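Sterol regulatory element-binding protein cleavage-activating protein (Schizosaccharomyces pombe, PDB 4YHC) escorts the membrane-bound transcription factor precursor sre1 for processing when sterol or oxygen is low, its WD40 domain being the part crystallised here. Local coordinates at residues Ala37-Val48 with Leu77-Asn87. The protein carries 9 engineered substitutions. Residues are numbered along the deposited sequence; the frame is centred on the assembly and turned at random.
Sequences AVSENYKTFASV and LKAIALDPQGN
Asn41 swings its CG between its own backbone N and carbonyl carbon (chi1 68°), which brings its amide over the 83-86 turn to meet Gln85. Thr44 sets OG1 beside its backbone N (chi1 -58°), facing Gly86. Asn41 ND2 donates to Gln85 O at 2.9 Å, coming from above the carbonyl plane. A weak bond runs from the same nitrogen to Gln85 OE1, and the two side-chain amide planes stand 69° apart. Asn41 N adds a weak bond to Pro84 O. Asn41 OD1 accepts from Ser39 OG at 2.7 Å, almost in line with its C=O, and from Lys43 N, which closes an Asx turn. Ser39 OG in turn accepts from Thr44 N. With an alanine in place of Asn41, Gln85 O would probably lose this donor, the Ser39 hydroxyl its acceptor and Lys43 N its Asx-turn bond. Thr44 OG1 donates to Gly86 O at 2.7 Å, in the carbonyl plane and on a lone pair. Gly86 packs its CA against Ser39 CB at 3.6 Å, and a side chain there would clash with both hydroxyls. Asp83 shapes the second turn by accepting from Gln85 N and Asn87 N, while Tyr88 N also bonds to its OD1. Lys43 passes Gln85 O with its CE and ends in a salt bridge with Glu103.

Farther along, the contact is apolar. Leu82 puts CD2 on Thr44 CG2 (3.6 Å) and CD1 on Ala37 CB (4.0 Å). Ile80 CD1 meets Ala46 CB at 3.9 Å. Val48 CG1 and Leu77 CD1 touch tip to tip at 3.6 Å.

The contact joins the predicted repeats WD 1 and WD 2, neighbouring blades of the propeller. Directional hydrogen bonds join the two turns, and aliphatic side chains pack without such direction between the strands.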
ATOM      1  N   ALA A  37      -6.307  -4.908  -3.687  1.00 17.61           N
ATOM      2  CA  ALA A  37      -6.063  -4.373  -2.373  1.00 15.84           C
ATOM      3  C   ALA A  37      -5.637  -5.479  -1.423  1.00 15.89           C
ATOM      4  O   ALA A  37      -5.874  -6.635  -1.670  1.00 18.83           O
ATOM      5  CB  ALA A  37      -7.331  -3.674  -1.849  1.00 18.62           C
ATOM      6  N   VAL A  38      -4.978  -5.099  -0.337  1.00 16.09           N
ATOM      7  CA  VAL A  38      -4.558  -6.057   0.641  1.00 15.81           C
ATOM      8  C   VAL A  38      -4.732  -5.494   2.020  1.00 17.70           C
ATOM      9  O   VAL A  38      -4.612  -4.291   2.243  1.00 19.79           O
ATOM     10  CB  VAL A  38      -3.096  -6.481   0.366  1.00 15.75           C
ATOM     11  CG1 VAL A  38      -2.159  -5.383   0.735  1.00 15.51           C
ATOM     12  CG2 VAL A  38      -2.760  -7.728   1.140  1.00 16.15           C
ATOM     13  N   SER A  39      -5.032  -6.351   2.987  1.00 17.60           N
ATOM     14  CA  SER A  39      -5.242  -5.848   4.315  1.00 18.53           C
ATOM     15  C   SER A  39      -3.933  -5.410   4.916  1.00 23.41           C
ATOM     16  O   SER A  39      -2.833  -5.904   4.566  1.00 18.07           O
ATOM     17  CB  SER A  39      -5.936  -6.906   5.232  1.00 16.22           C
ATOM     18  OG  SER A  39      -5.295  -8.157   5.299  1.00 17.75           O
ATOM     19  N   GLU A  40      -4.068  -4.538   5.893  1.00 21.38           N
ATOM     20  CA  GLU A  40      -2.906  -3.977   6.601  1.00 27.85           C
ATOM     21  C   GLU A  40      -2.016  -5.009   7.236  1.00 25.75           C
ATOM     22  O   GLU A  40      -0.869  -4.750   7.369  1.00 29.08           O
ATOM     23  CB  GLU A  40      -3.352  -3.065   7.727  1.00 35.59           C
ATOM     24  CG  GLU A  40      -2.544  -1.786   7.782  1.00 58.87           C
ATOM     25  CD  GLU A  40      -3.268  -0.676   7.052  1.00 78.56           C
ATOM     26  OE1 GLU A  40      -2.703  -0.181   6.044  1.00 86.45           O
ATOM     27  OE2 GLU A  40      -4.423  -0.324   7.479  1.00 83.95           O
ATOM     28  N   ASN A  41      -2.567  -6.140   7.664  1.00 22.00           N
ATOM     29  CA  ASN A  41      -1.806  -7.225   8.256  1.00 22.97           C
ATOM     30  C   ASN A  41      -1.332  -8.182   7.200  1.00 22.06           C
ATOM     31  O   ASN A  41      -0.709  -9.140   7.525  1.00 23.04           O
ATOM     32  CB  ASN A  41      -2.603  -7.976   9.377  1.00 23.62           C
ATOM     33  CG  ASN A  41      -3.797  -8.772   8.848  1.00 25.99           C
ATOM     34  OD1 ASN A  41      -4.236  -8.587   7.710  1.00 21.98           O
ATOM     35  ND2 ASN A  41      -4.382  -9.631   9.708  1.00 19.51           N
ATOM     36  N   TYR A  42      -1.551  -7.862   5.923  1.00 20.02           N
ATOM     37  CA  TYR A  42      -1.139  -8.716   4.790  1.00 19.19           C
ATOM     38  C   TYR A  42      -1.774 -10.095   4.786  1.00 25.53           C
ATOM     39  O   TYR A  42      -1.295 -10.997   4.157  1.00 23.06           O
ATOM     40  CB  TYR A  42       0.386  -8.772   4.649  1.00 19.97           C
ATOM     41  CG  TYR A  42       0.960  -7.395   4.447  1.00 23.16           C
ATOM     42  CD1 TYR A  42       0.846  -6.760   3.229  1.00 26.70           C
ATOM     43  CD2 TYR A  42       1.559  -6.682   5.506  1.00 30.79           C
ATOM     44  CE1 TYR A  42       1.356  -5.485   3.033  1.00 25.11           C
ATOM     45  CE2 TYR A  42       2.041  -5.384   5.327  1.00 29.53           C
ATOM     46  CZ  TYR A  42       1.940  -4.803   4.100  1.00 29.14           C
ATOM     47  OH  TYR A  42       2.392  -3.525   3.900  1.00 28.62           O
ATOM     48  N   LYS A  43      -2.912 -10.258   5.441  1.00 18.44           N
ATOM     49  CA  LYS A  43      -3.537 -11.564   5.415  1.00 20.55           C
ATOM     50  C   LYS A  43      -4.464 -11.779   4.236  1.00 19.10           C
ATOM     51  O   LYS A  43      -4.549 -12.914   3.690  1.00 18.80           O
ATOM     52  CB  LYS A  43      -4.301 -11.783   6.721  1.00 22.59           C
ATOM     53  CG  LYS A  43      -5.112 -13.054   6.791  1.00 22.51           C
ATOM     54  CD  LYS A  43      -5.463 -13.267   8.263  1.00 38.53           C
ATOM     55  CE  LYS A  43      -6.732 -12.571   8.602  1.00 50.55           C
ATOM     56  NZ  LYS A  43      -7.791 -13.470   8.166  1.00 55.55           N
ATOM     57  N   THR A  44      -5.159 -10.719   3.829  1.00 18.22           N
ATOM     58  CA  THR A  44      -6.294 -10.862   2.935  1.00 20.52           C
ATOM     59  C   THR A  44      -6.119  -9.954   1.742  1.00 16.73           C
ATOM     60  O   THR A  44      -5.813  -8.779   1.895  1.00 18.50           O
ATOM     61  CB  THR A  44      -7.622 -10.535   3.645  1.00 23.89           C
ATOM     62  OG1 THR A  44      -7.825 -11.379   4.782  1.00 22.95           O
ATOM     63  CG2 THR A  44      -8.858 -10.776   2.715  1.00 17.82           C
ATOM     64  N   PHE A  45      -6.328 -10.531   0.566  1.00 18.64           N
ATOM     65  CA  PHE A  45      -6.168  -9.864  -0.729  1.00 19.33           C
ATOM     66  C   PHE A  45      -7.533  -9.801  -1.387  1.00 18.81           C
ATOM     67  O   PHE A  45      -8.305 -10.770  -1.292  1.00 22.38           O
ATOM     68  CB  PHE A  45      -5.251 -10.735  -1.607  1.00 20.44           C
ATOM     69  CG  PHE A  45      -4.948 -10.144  -2.976  1.00 19.16           C
ATOM     70  CD1 PHE A  45      -3.939  -9.223  -3.129  1.00 17.53           C
ATOM     71  CD2 PHE A  45      -5.654 -10.541  -4.068  1.00 19.26           C
ATOM     72  CE1 PHE A  45      -3.613  -8.716  -4.389  1.00 26.56           C
ATOM     73  CE2 PHE A  45      -5.376 -10.040  -5.315  1.00 22.82           C
ATOM     74  CZ  PHE A  45      -4.338  -9.147  -5.489  1.00 16.72           C
ATOM     75  N   ALA A  46      -7.817  -8.692  -2.070  1.00 20.77           N
ATOM     76  CA  ALA A  46      -9.034  -8.568  -2.881  1.00 17.72           C
ATOM     77  C   ALA A  46      -8.740  -8.038  -4.276  1.00 18.77           C
ATOM     78  O   ALA A  46      -7.912  -7.119  -4.434  1.00 17.73           O
ATOM     79  CB  ALA A  46      -9.989  -7.620  -2.196  1.00 17.32           C
ATOM     80  N   SER A  47      -9.484  -8.531  -5.275  1.00 17.28           N
ATOM     81  CA  SER A  47      -9.393  -8.041  -6.617  1.00 20.39           C
ATOM     82  C   SER A  47     -10.817  -7.721  -7.131  1.00 24.54           C
ATOM     83  O   SER A  47     -11.773  -8.435  -6.820  1.00 20.88           O
ATOM     84  CB  SER A  47      -8.700  -9.045  -7.547  1.00 20.36           C
ATOM     85  OG  SER A  47      -9.240 -10.345  -7.475  1.00 23.26           O
ATOM     86  N   VAL A  48     -10.901  -6.651  -7.916  1.00 19.86           N
ATOM     87  CA  VAL A  48     -12.150  -6.166  -8.477  1.00 21.58           C
ATOM     88  C   VAL A  48     -12.036  -6.025  -9.988  1.00 18.07           C
ATOM     89  O   VAL A  48     -11.096  -5.416 -10.483  1.00 21.97           O
ATOM     90  CB  VAL A  48     -12.536  -4.806  -7.896  1.00 22.35           C
ATOM     91  CG1 VAL A  48     -13.839  -4.359  -8.553  1.00 19.72           C
ATOM     92  CG2 VAL A  48     -12.728  -4.882  -6.363  1.00 17.31           C
ATOM     93  N   LEU A  77     -19.968   0.534  -8.265  1.00 26.30           N
ATOM     94  CA  LEU A  77     -19.007   0.230  -7.184  1.00 25.06           C
ATOM     95  C   LEU A  77     -18.038   1.366  -7.200  1.00 33.17           C
ATOM     96  O   LEU A  77     -17.265   1.492  -8.143  1.00 32.26           O
ATOM     97  CB  LEU A  77     -18.292  -1.072  -7.478  1.00 29.29           C
ATOM     98  CG  LEU A  77     -17.824  -2.100  -6.435  1.00 35.81           C
ATOM     99  CD1 LEU A  77     -16.437  -2.636  -6.774  1.00 28.26           C
ATOM    100  CD2 LEU A  77     -17.908  -1.691  -4.993  1.00 25.95           C
ATOM    101  N   LYS A  78     -18.112   2.225  -6.183  1.00 25.78           N
ATOM    102  CA  LYS A  78     -17.242   3.348  -6.108  1.00 26.86           C
ATOM    103  C   LYS A  78     -15.991   3.072  -5.238  1.00 26.09           C
ATOM    104  O   LYS A  78     -15.018   3.773  -5.382  1.00 27.57           O
ATOM    105  CB  LYS A  78     -17.981   4.515  -5.445  1.00 30.53           C
ATOM    106  CG  LYS A  78     -19.097   5.229  -6.195  1.00 38.06           C
ATOM    107  CD  LYS A  78     -19.349   6.591  -5.502  1.00 46.64           C
ATOM    108  CE  LYS A  78     -19.739   7.724  -6.432  1.00 53.02           C
ATOM    109  NZ  LYS A  78     -19.335   9.045  -5.862  1.00 57.64           N
ATOM    110  N   ALA A  79     -16.057   2.171  -4.254  1.00 21.88           N
ATOM    111  CA  ALA A  79     -14.859   1.943  -3.397  1.00 22.97           C
ATOM    112  C   ALA A  79     -14.965   0.621  -2.691  1.00 19.65           C
ATOM    113  O   ALA A  79     -16.058   0.080  -2.510  1.00 19.99           O
ATOM    114  CB  ALA A  79     -14.728   3.021  -2.334  1.00 21.69           C
ATOM    115  N   ILE A  80     -13.787   0.108  -2.354  1.00 20.65           N
ATOM    116  CA  ILE A  80     -13.634  -1.074  -1.543  1.00 23.84           C
ATOM    117  C   ILE A  80     -12.590  -0.842  -0.490  1.00 19.07           C
ATOM    118  O   ILE A  80     -11.672  -0.084  -0.716  1.00 16.28           O
ATOM    119  CB  ILE A  80     -13.226  -2.292  -2.394  1.00 24.63           C
ATOM    120  CG1 ILE A  80     -13.082  -3.510  -1.483  1.00 32.62           C
ATOM    121  CG2 ILE A  80     -11.895  -2.064  -3.139  1.00 22.31           C
ATOM    122  CD1 ILE A  80     -12.708  -4.763  -2.238  1.00 42.82           C
ATOM    123  N   ALA A  81     -12.729  -1.476   0.666  1.00 17.09           N
ATOM    124  CA  ALA A  81     -11.688  -1.392   1.664  1.00 19.25           C
ATOM    125  C   ALA A  81     -11.803  -2.532   2.632  1.00 23.24           C
ATOM    126  O   ALA A  81     -12.882  -3.143   2.775  1.00 25.91           O
ATOM    127  CB  ALA A  81     -11.712  -0.067   2.348  1.00 19.48           C
ATOM    128  N   LEU A  82     -10.664  -2.928   3.188  1.00 17.02           N
ATOM    129  CA  LEU A  82     -10.610  -4.009   4.153  1.00 19.09           C
ATOM    130  C   LEU A  82     -10.269  -3.489   5.472  1.00 21.29           C
ATOM    131  O   LEU A  82      -9.497  -2.515   5.567  1.00 22.92           O
ATOM    132  CB  LEU A  82      -9.501  -4.989   3.780  1.00 24.85           C
ATOM    133  CG  LEU A  82      -9.693  -5.887   2.565  1.00 37.07           C
ATOM    134  CD1 LEU A  82      -9.038  -5.255   1.376  1.00 39.91           C
ATOM    135  CD2 LEU A  82      -8.977  -7.193   2.808  1.00 48.19           C
ATOM    136  N   ASP A  83     -10.760  -4.141   6.522  1.00 22.65           N
ATOM    137  CA  ASP A  83     -10.310  -3.739   7.833  1.00 27.57           C
ATOM    138  C   ASP A  83      -8.819  -4.182   7.987  1.00 19.58           C
ATOM    139  O   ASP A  83      -8.332  -5.048   7.233  1.00 18.07           O
ATOM    140  CB  ASP A  83     -11.209  -4.315   8.935  1.00 27.19           C
ATOM    141  CG  ASP A  83     -10.841  -5.733   9.339  1.00 28.85           C
ATOM    142  OD1 ASP A  83     -11.120  -6.680   8.584  1.00 28.65           O
ATOM    143  OD2 ASP A  83     -10.258  -5.877  10.420  1.00 30.06           O
ATOM    144  N   PRO A  84      -8.119  -3.602   8.954  1.00 21.38           N
ATOM    145  CA  PRO A  84      -6.711  -3.890   9.070  1.00 21.72           C
ATOM    146  C   PRO A  84      -6.357  -5.315   9.379  1.00 20.18           C
ATOM    147  O   PRO A  84      -5.285  -5.721   9.031  1.00 23.44           O
ATOM    148  CB  PRO A  84      -6.223  -2.935  10.200  1.00 36.39           C
ATOM    149  CG  PRO A  84      -7.314  -1.977  10.446  1.00 32.12           C
ATOM    150  CD  PRO A  84      -8.570  -2.616   9.956  1.00 22.60           C
ATOM    151  N   GLN A  85      -7.294  -6.116   9.891  1.00 23.18           N
ATOM    152  CA  GLN A  85      -7.042  -7.537  10.170  1.00 23.69           C
ATOM    153  C   GLN A  85      -7.470  -8.448   9.066  1.00 23.61           C
ATOM    154  O   GLN A  85      -7.176  -9.657   9.097  1.00 23.61           O
ATOM    155  CB  GLN A  85      -7.713  -7.954  11.510  1.00 45.93           C
ATOM    156  CG  GLN A  85      -7.010  -7.408  12.749  1.00 56.43           C
ATOM    157  CD  GLN A  85      -5.519  -7.734  12.744  1.00 75.87           C
ATOM    158  OE1 GLN A  85      -5.120  -8.908  12.779  1.00 87.08           O
ATOM    159  NE2 GLN A  85      -4.676  -6.690  12.652  1.00 77.66           N
ATOM    160  N   GLY A  86      -8.109  -7.906   8.041  1.00 22.65           N
ATOM    161  CA  GLY A  86      -8.503  -8.747   6.920  1.00 21.28           C
ATOM    162  C   GLY A  86      -9.688  -9.668   7.110  1.00 21.47           C
ATOM    163  O   GLY A  86      -9.790 -10.709   6.440  1.00 20.25           O
ATOM    164  N   ASN A  87     -10.563  -9.320   8.047  1.00 21.07           N
ATOM    165  CA  ASN A  87     -11.750 -10.134   8.341  1.00 26.13           C
ATOM    166  C   ASN A  87     -13.032  -9.594   7.768  1.00 24.88           C
ATOM    167  O   ASN A  87     -14.003 -10.355   7.602  1.00 28.28           O
ATOM    168  CB  ASN A  87     -11.935 -10.298   9.853  1.00 31.60           C
ATOM    169  CG  ASN A  87     -10.766 -10.995  10.480  1.00 36.77           C
ATOM    170  OD1 ASN A  87     -10.296 -11.981   9.965  1.00 39.96           O
ATOM    171  ND2 ASN A  87     -10.225 -10.419  11.510  1.00 34.65           N
TER
HETATM  172  O   HOH W   1      -6.626  -2.970   5.914  1.00 22.52           O